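PDB 6NEY: bromo domain-containing protein from Trypanosoma cruzi, which probably binds acetylated lysines, as bromodomains do, through the four-helix domain that forms this N-terminal piece of a longer protein. Local coordinates for residues D34-V37 against L42-E45; K8-E13 against D114-K119. One frame throughout, in Å; residues are numbered along the deposited sequence.

Interaction 1 (D34-V37 against L42-E45); sequences DVLV and LEQE
Leu36 drives its forked end against the backbone where Leu42 passes into Glu43, and this is the tight part of the contact. Its CD2 methyl lies 3.5 Å from Glu43 N and 3.7 Å from the carbonyl carbon Leu42 C, so one branch rests on the peptide unit itself. The same methyl meets Leu42 CB at 3.8 Å. With CG anti to its carbonyl carbon (chi1 -72°), Leu36 extends away from helix 35-38 and bridges the gap between the two backbones. Val35 adds a looser touch, its CG1 standing 4.4 Å from Leu42 CD1. Leu42 also packs on Phe91 of helix 75-92.

The solvent side belongs to Glu43. Its chain, bent at chi2 (133°), crosses the Leu36 side chain at about a right angle and brings OE1 to 3.8 Å from Leu36 CD1, a plain van der Waals approach. A carboxylate suits this exposed border, where its methylenes can lie near the leucine while its oxygens can meet water.

Both segments lie between helix 12-21 and helix 56-64, a region that corresponds to the ZA loop of the bromodomain fold, and its short helices pack here. No hydrogen bond joins them, so their pairing depends on the shape and apolar surface of the leucines rather than on directional bonds.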
ATOM      1  N   ASP A  34      -1.824  11.571  -7.057  1.00 37.21           N
ATOM      2  CA  ASP A  34      -1.698  10.960  -8.404  1.00 36.85           C
ATOM      3  C   ASP A  34      -0.564  11.706  -9.125  1.00 36.61           C
ATOM      4  O   ASP A  34      -0.825  12.831  -9.631  1.00 39.79           O
ATOM      5  CB  ASP A  34      -3.044  11.024  -9.121  1.00 41.33           C
ATOM      6  CG  ASP A  34      -3.080  10.330 -10.469  1.00 44.46           C
ATOM      7  OD1 ASP A  34      -1.991  10.049 -11.022  1.00 47.39           O
ATOM      8  OD2 ASP A  34      -4.204  10.078 -10.953  1.00 47.41           O
ATOM      9  N   VAL A  35       0.646  11.141  -9.121  1.00 35.58           N
ATOM     10  CA  VAL A  35       1.905  11.899  -9.415  1.00 38.78           C
ATOM     11  C   VAL A  35       1.723  12.596 -10.765  1.00 39.41           C
ATOM     12  O   VAL A  35       1.895  13.828 -10.842  1.00 42.31           O
ATOM     13  CB  VAL A  35       3.142  10.974  -9.402  1.00 39.09           C
ATOM     14  CG1 VAL A  35       4.397  11.641  -9.963  1.00 38.82           C
ATOM     15  CG2 VAL A  35       3.408  10.428  -7.999  1.00 42.77           C
ATOM     16  N   LEU A  36       1.308  11.836 -11.779  1.00 44.16           N
ATOM     17  CA  LEU A  36       1.269  12.306 -13.190  1.00 43.65           C
ATOM     18  C   LEU A  36      -0.018  13.099 -13.462  1.00 47.33           C
ATOM     19  O   LEU A  36      -0.182  13.518 -14.617  1.00 52.02           O
ATOM     20  CB  LEU A  36       1.429  11.101 -14.126  1.00 42.10           C
ATOM     21  CG  LEU A  36       2.827  10.484 -14.173  1.00 43.88           C
ATOM     22  CD1 LEU A  36       2.959   9.487 -15.317  1.00 45.19           C
ATOM     23  CD2 LEU A  36       3.906  11.551 -14.296  1.00 43.65           C
ATOM     24  N   VAL A  37      -0.873  13.321 -12.450  1.00 46.60           N
ATOM     25  CA  VAL A  37      -1.958  14.354 -12.465  1.00 45.69           C
ATOM     26  C   VAL A  37      -1.412  15.676 -11.903  1.00 43.81           C
ATOM     27  O   VAL A  37      -1.644  16.722 -12.539  1.00 44.98           O
ATOM     28  CB  VAL A  37      -3.217  13.899 -11.700  1.00 49.01           C
ATOM     29  CG1 VAL A  37      -4.184  15.055 -11.464  1.00 53.01           C
ATOM     30  CG2 VAL A  37      -3.926  12.750 -12.403  1.00 50.77           C
ATOM     31  N   LEU A  42       6.150  15.171 -15.774  1.00 33.64           N
ATOM     32  CA  LEU A  42       7.086  14.095 -15.341  1.00 34.66           C
ATOM     33  C   LEU A  42       6.876  12.782 -16.119  1.00 35.03           C
ATOM     34  O   LEU A  42       7.717  11.890 -15.929  1.00 35.11           O
ATOM     35  CB  LEU A  42       6.922  13.859 -13.835  1.00 35.25           C
ATOM     36  CG  LEU A  42       7.452  14.967 -12.926  1.00 36.86           C
ATOM     37  CD1 LEU A  42       7.326  14.556 -11.456  1.00 37.95           C
ATOM     38  CD2 LEU A  42       8.897  15.315 -13.259  1.00 36.65           C
ATOM     39  N   GLU A  43       5.868  12.679 -17.001  1.00 34.50           N
ATOM     40  CA  GLU A  43       5.449  11.405 -17.663  1.00 38.56           C
ATOM     41  C   GLU A  43       6.665  10.591 -18.126  1.00 37.04           C
ATOM     42  O   GLU A  43       6.744   9.411 -17.740  1.00 37.34           O
ATOM     43  CB  GLU A  43       4.502  11.676 -18.836  1.00 45.03           C
ATOM     44  CG  GLU A  43       3.653  10.480 -19.242  1.00 49.10           C
ATOM     45  CD  GLU A  43       2.186  10.843 -19.424  1.00 53.38           C
ATOM     46  OE1 GLU A  43       1.528  11.156 -18.411  1.00 55.48           O
ATOM     47  OE2 GLU A  43       1.716  10.860 -20.580  1.00 58.44           O
ATOM     48  N   GLN A  44       7.563  11.167 -18.939  1.00 35.62           N
ATOM     49  CA  GLN A  44       8.697  10.432 -19.572  1.00 36.11           C
ATOM     50  C   GLN A  44       9.744  10.049 -18.514  1.00 37.94           C
ATOM     51  O   GLN A  44      10.039   8.837 -18.369  1.00 39.56           O
ATOM     52  CB  GLN A  44       9.366  11.273 -20.662  1.00 39.09           C
ATOM     53  CG  GLN A  44      10.477  10.540 -21.404  1.00 36.50           C
ATOM     54  N   GLU A  45      10.296  11.045 -17.822  1.00 39.79           N
ATOM     55  CA  GLU A  45      11.373  10.865 -16.814  1.00 42.17           C
ATOM     56  C   GLU A  45      10.884   9.903 -15.726  1.00 42.13           C
ATOM     57  O   GLU A  45      11.651   8.976 -15.357  1.00 40.61           O
ATOM     58  CB  GLU A  45      11.760  12.198 -16.176  1.00 41.89           C
ATOM     59  CG  GLU A  45      13.065  12.133 -15.400  1.00 43.32           C
ATOM     60  CD  GLU A  45      13.286  13.262 -14.405  1.00 45.18           C
ATOM     61  OE1 GLU A  45      12.426  14.159 -14.318  1.00 46.69           O
ATOM     62  OE2 GLU A  45      14.325  13.242 -13.715  1.00 49.85           O
TER

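Interaction 2 (K8-E13 against D114-K119); sequences KFYPEE and DAYVTK
The extended backbone of Tyr10 and Pro11, leading into helix 12-21, runs beside helix 97-124, with the closest alpha carbons, Tyr10 CA and Val117 CA, 9.1 Å apart, so side chains must fill the gap. Tyr10 and Tyr116 do most of this, reaching past each other in opposite directions. Tyr116 brings CE2 over one face of the Tyr10 ring, 3.4 Å from Tyr10 CD1. The two planes are inclined at 54°. Tyr116 gets there because its CG is anti to its backbone N (chi1 178°), and its hydroxyl carries on to lie 3.6 Å from Pro11 CD and to hydrogen-bond Glu14. On the opposite face of the Tyr10 ring, Phe9 CB sits over the centre, 3.6 Å above the plane, so the phenol is held between the two.

At its far end Tyr10 lays its hydroxyl against the forked end of Val117, with Tyr10 OH 3.7 Å from both CG1 and CG2 of that valine. The oxygen is well provided for: it hydrogen-bonds the carbonyl of Val72, and a water donates to Tyr10 OH at 2.7 Å and to Val117 O at 2.8 Å. Leu15 of helix 12-21 packs on both tyrosine side chains, tying that helix into the cluster.

Tyrosine suits both positions by pairing a broad apolar ring with a polar end. The direct contact between segments is van der Waals packing, largely apolar, while hydrogen bonds at the two hydroxyls, with a bridging water, limit how the rings can shift, joining the start of the helical bundle to its last helix.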
ATOM      1  N   LYS A   8     -10.937 -17.138   0.168  1.00 32.80           N
ATOM      2  CA  LYS A   8     -11.124 -15.673   0.319  1.00 30.44           C
ATOM      3  C   LYS A   8     -11.005 -15.321   1.804  1.00 28.58           C
ATOM      4  O   LYS A   8     -11.990 -15.487   2.584  1.00 29.34           O
ATOM      5  CB  LYS A   8     -12.454 -15.209  -0.259  1.00 30.51           C
ATOM      6  CG  LYS A   8     -12.573 -13.704  -0.311  1.00 29.34           C
ATOM      7  CD  LYS A   8     -13.953 -13.218  -0.647  1.00 31.28           C
ATOM      8  CE  LYS A   8     -14.005 -11.714  -0.706  1.00 30.13           C
ATOM      9  NZ  LYS A   8     -15.064 -11.241  -1.623  1.00 31.37           N
ATOM     10  N   PHE A   9      -9.830 -14.854   2.205  1.00 24.85           N
ATOM     11  CA  PHE A   9      -9.530 -14.650   3.638  1.00 22.75           C
ATOM     12  C   PHE A   9     -10.170 -13.337   4.087  1.00 21.18           C
ATOM     13  O   PHE A   9     -10.446 -13.232   5.256  1.00 21.56           O
ATOM     14  CB  PHE A   9      -8.025 -14.638   3.903  1.00 23.54           C
ATOM     15  CG  PHE A   9      -7.402 -16.003   3.789  1.00 23.94           C
ATOM     16  CD1 PHE A   9      -7.487 -16.902   4.837  1.00 25.80           C
ATOM     17  CD2 PHE A   9      -6.758 -16.389   2.622  1.00 27.25           C
ATOM     18  CE1 PHE A   9      -6.927 -18.167   4.734  1.00 27.97           C
ATOM     19  CE2 PHE A   9      -6.215 -17.662   2.515  1.00 27.47           C
ATOM     20  CZ  PHE A   9      -6.296 -18.541   3.571  1.00 27.37           C
ATOM     21  N   TYR A  10     -10.362 -12.366   3.198  1.00 20.20           N
ATOM     22  CA  TYR A  10     -10.573 -10.964   3.628  1.00 20.85           C
ATOM     23  C   TYR A  10     -11.701 -10.294   2.856  1.00 22.17           C
ATOM     24  O   TYR A  10     -11.741 -10.320   1.635  1.00 25.55           O
ATOM     25  CB  TYR A  10      -9.278 -10.155   3.525  1.00 20.35           C
ATOM     26  CG  TYR A  10      -8.107 -10.757   4.244  1.00 20.73           C
ATOM     27  CD1 TYR A  10      -8.178 -11.033   5.599  1.00 21.28           C
ATOM     28  CD2 TYR A  10      -6.941 -11.079   3.578  1.00 19.99           C
ATOM     29  CE1 TYR A  10      -7.109 -11.582   6.282  1.00 21.37           C
ATOM     30  CE2 TYR A  10      -5.856 -11.616   4.248  1.00 20.89           C
ATOM     31  CZ  TYR A  10      -5.942 -11.873   5.599  1.00 20.93           C
ATOM     32  OH  TYR A  10      -4.898 -12.431   6.277  1.00 24.13           O
ATOM     33  N   PRO A  11     -12.620  -9.602   3.554  1.00 21.23           N
ATOM     34  CA  PRO A  11     -13.675  -8.857   2.879  1.00 21.67           C
ATOM     35  C   PRO A  11     -13.084  -7.595   2.229  1.00 22.32           C
ATOM     36  O   PRO A  11     -12.277  -6.927   2.848  1.00 19.80           O
ATOM     37  CB  PRO A  11     -14.703  -8.498   3.960  1.00 21.06           C
ATOM     38  CG  PRO A  11     -14.075  -8.910   5.283  1.00 21.94           C
ATOM     39  CD  PRO A  11     -12.690  -9.474   5.019  1.00 22.07           C
ATOM     40  N   GLU A  12     -13.478  -7.309   0.980  1.00 23.11           N
ATOM     41  CA  GLU A  12     -12.998  -6.105   0.250  1.00 25.35           C
ATOM     42  C   GLU A  12     -13.243  -4.863   1.112  1.00 23.24           C
ATOM     43  O   GLU A  12     -12.378  -3.968   1.128  1.00 22.61           O
ATOM     44  CB  GLU A  12     -13.714  -5.962  -1.095  1.00 28.12           C
ATOM     45  CG  GLU A  12     -13.242  -6.939  -2.128  1.00 32.55           C
ATOM     46  CD  GLU A  12     -13.683  -8.363  -1.887  1.00 36.79           C
ATOM     47  OE1 GLU A  12     -14.752  -8.576  -1.219  1.00 33.67           O
ATOM     48  OE2 GLU A  12     -12.938  -9.260  -2.332  1.00 45.30           O
ATOM     49  N   GLU A  13     -14.368  -4.803   1.830  1.00 21.64           N
ATOM     50  CA  GLU A  13     -14.733  -3.590   2.593  1.00 23.68           C
ATOM     51  C   GLU A  13     -13.653  -3.294   3.644  1.00 21.54           C
ATOM     52  O   GLU A  13     -13.306  -2.118   3.854  1.00 21.74           O
ATOM     53  CB  GLU A  13     -16.122  -3.750   3.204  1.00 25.39           C
ATOM     54  CG  GLU A  13     -17.233  -3.909   2.168  1.00 31.71           C
ATOM     55  CD  GLU A  13     -17.549  -5.311   1.648  1.00 34.67           C
ATOM     56  OE1 GLU A  13     -16.749  -6.272   1.913  1.00 29.17           O
ATOM     57  OE2 GLU A  13     -18.611  -5.446   0.950  1.00 34.79           O
ATOM     58  N   ASP A 114       0.379  -6.094   9.456  1.00 21.41           N
ATOM     59  CA  ASP A 114       0.644  -7.197  10.424  1.00 22.75           C
ATOM     60  C   ASP A 114      -0.520  -7.302  11.418  1.00 23.05           C
ATOM     61  O   ASP A 114      -0.993  -8.445  11.677  1.00 22.44           O
ATOM     62  CB  ASP A 114       1.948  -6.969  11.196  1.00 23.44           C
ATOM     63  CG  ASP A 114       3.227  -7.164  10.406  1.00 27.61           C
ATOM     64  OD1 ASP A 114       3.143  -7.590   9.244  1.00 26.41           O
ATOM     65  OD2 ASP A 114       4.318  -6.874  10.983  1.00 29.69           O
ATOM     66  N   ALA A 115      -0.961  -6.175  11.970  1.00 21.87           N
ATOM     67  CA  ALA A 115      -1.986  -6.136  13.034  1.00 21.78           C
ATOM     68  C   ALA A 115      -3.303  -6.691  12.461  1.00 21.36           C
ATOM     69  O   ALA A 115      -3.989  -7.479  13.159  1.00 19.84           O
ATOM     70  CB  ALA A 115      -2.134  -4.736  13.572  1.00 23.03           C
ATOM     71  N   TYR A 116      -3.605  -6.379  11.188  1.00 19.21           N
ATOM     72  CA  TYR A 116      -4.859  -6.815  10.515  1.00 18.67           C
ATOM     73  C   TYR A 116      -4.808  -8.338  10.286  1.00 18.62           C
ATOM     74  O   TYR A 116      -5.761  -9.054  10.631  1.00 18.52           O
ATOM     75  CB  TYR A 116      -5.077  -6.077   9.193  1.00 19.25           C
ATOM     76  CG  TYR A 116      -6.315  -6.546   8.466  1.00 18.23           C
ATOM     77  CD1 TYR A 116      -7.576  -6.153   8.890  1.00 20.46           C
ATOM     78  CD2 TYR A 116      -6.237  -7.445   7.414  1.00 19.11           C
ATOM     79  CE1 TYR A 116      -8.728  -6.624   8.272  1.00 19.57           C
ATOM     80  CE2 TYR A 116      -7.371  -7.917   6.778  1.00 18.97           C
ATOM     81  CZ  TYR A 116      -8.624  -7.519   7.211  1.00 18.14           C
ATOM     82  OH  TYR A 116      -9.730  -8.000   6.564  1.00 19.79           O
ATOM     83  N   VAL A 117      -3.716  -8.827   9.701  1.00 19.71           N
ATOM     84  CA  VAL A 117      -3.564 -10.272   9.345  1.00 20.82           C
ATOM     85  C   VAL A 117      -3.611 -11.094  10.643  1.00 20.64           C
ATOM     86  O   VAL A 117      -4.320 -12.134  10.685  1.00 19.80           O
ATOM     87  CB  VAL A 117      -2.285 -10.487   8.517  1.00 23.15           C
ATOM     88  CG1 VAL A 117      -1.914 -11.953   8.360  1.00 25.32           C
ATOM     89  CG2 VAL A 117      -2.448  -9.825   7.150  1.00 25.08           C
ATOM     90  N   THR A 118      -2.998 -10.582  11.700  1.00 20.51           N
ATOM     91  CA  THR A 118      -2.990 -11.254  13.025  1.00 22.72           C
ATOM     92  C   THR A 118      -4.402 -11.307  13.622  1.00 22.86           C
ATOM     93  O   THR A 118      -4.820 -12.407  14.066  1.00 23.16           O
ATOM     94  CB  THR A 118      -1.988 -10.598  13.975  1.00 23.82           C
ATOM     95  OG1 THR A 118      -0.740 -10.762  13.308  1.00 24.46           O
ATOM     96  CG2 THR A 118      -2.009 -11.236  15.344  1.00 25.32           C
ATOM     97  N   LYS A 119      -5.103 -10.179  13.658  1.00 21.58           N
ATOM     98  CA  LYS A 119      -6.505 -10.117  14.172  1.00 23.12           C
ATOM     99  C   LYS A 119      -7.388 -11.128  13.435  1.00 22.10           C
ATOM    100  O   LYS A 119      -8.136 -11.910  14.116  1.00 20.38           O
ATOM    101  CB  LYS A 119      -7.065  -8.698  14.036  1.00 26.18           C
ATOM    102  CG  LYS A 119      -8.269  -8.419  14.914  1.00 31.48           C
ATOM    103  CD  LYS A 119      -9.602  -8.529  14.247  1.00 36.35           C
ATOM    104  CE  LYS A 119     -10.693  -8.780  15.274  1.00 38.90           C
ATOM    105  NZ  LYS A 119     -11.953  -8.097  14.922  1.00 40.61           N
TER
HETATM  106  O   HOH W   1      -5.007 -13.857   8.576  1.00 23.85           O

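Interactions 1 and 2 lie on opposite sides of the chain's centre, their centres 32 Å apart, and share no helix. Interaction 1 is local and superficial, joining neighbouring short helices only a few residues apart; in sequence it falls within the long span that interaction 2 closes. Interaction 2 brings together pieces with 100 residues between them, near the two ends of the chain, and is partly buried around Tyr10. The surfaces they bury are similar, 172 and 179 Å², and neither has a direct hydrogen bond across it. Aliphatic methyls suffice at the surface, whereas the deeper contact uses aromatic rings whose hydroxyls need polar partners.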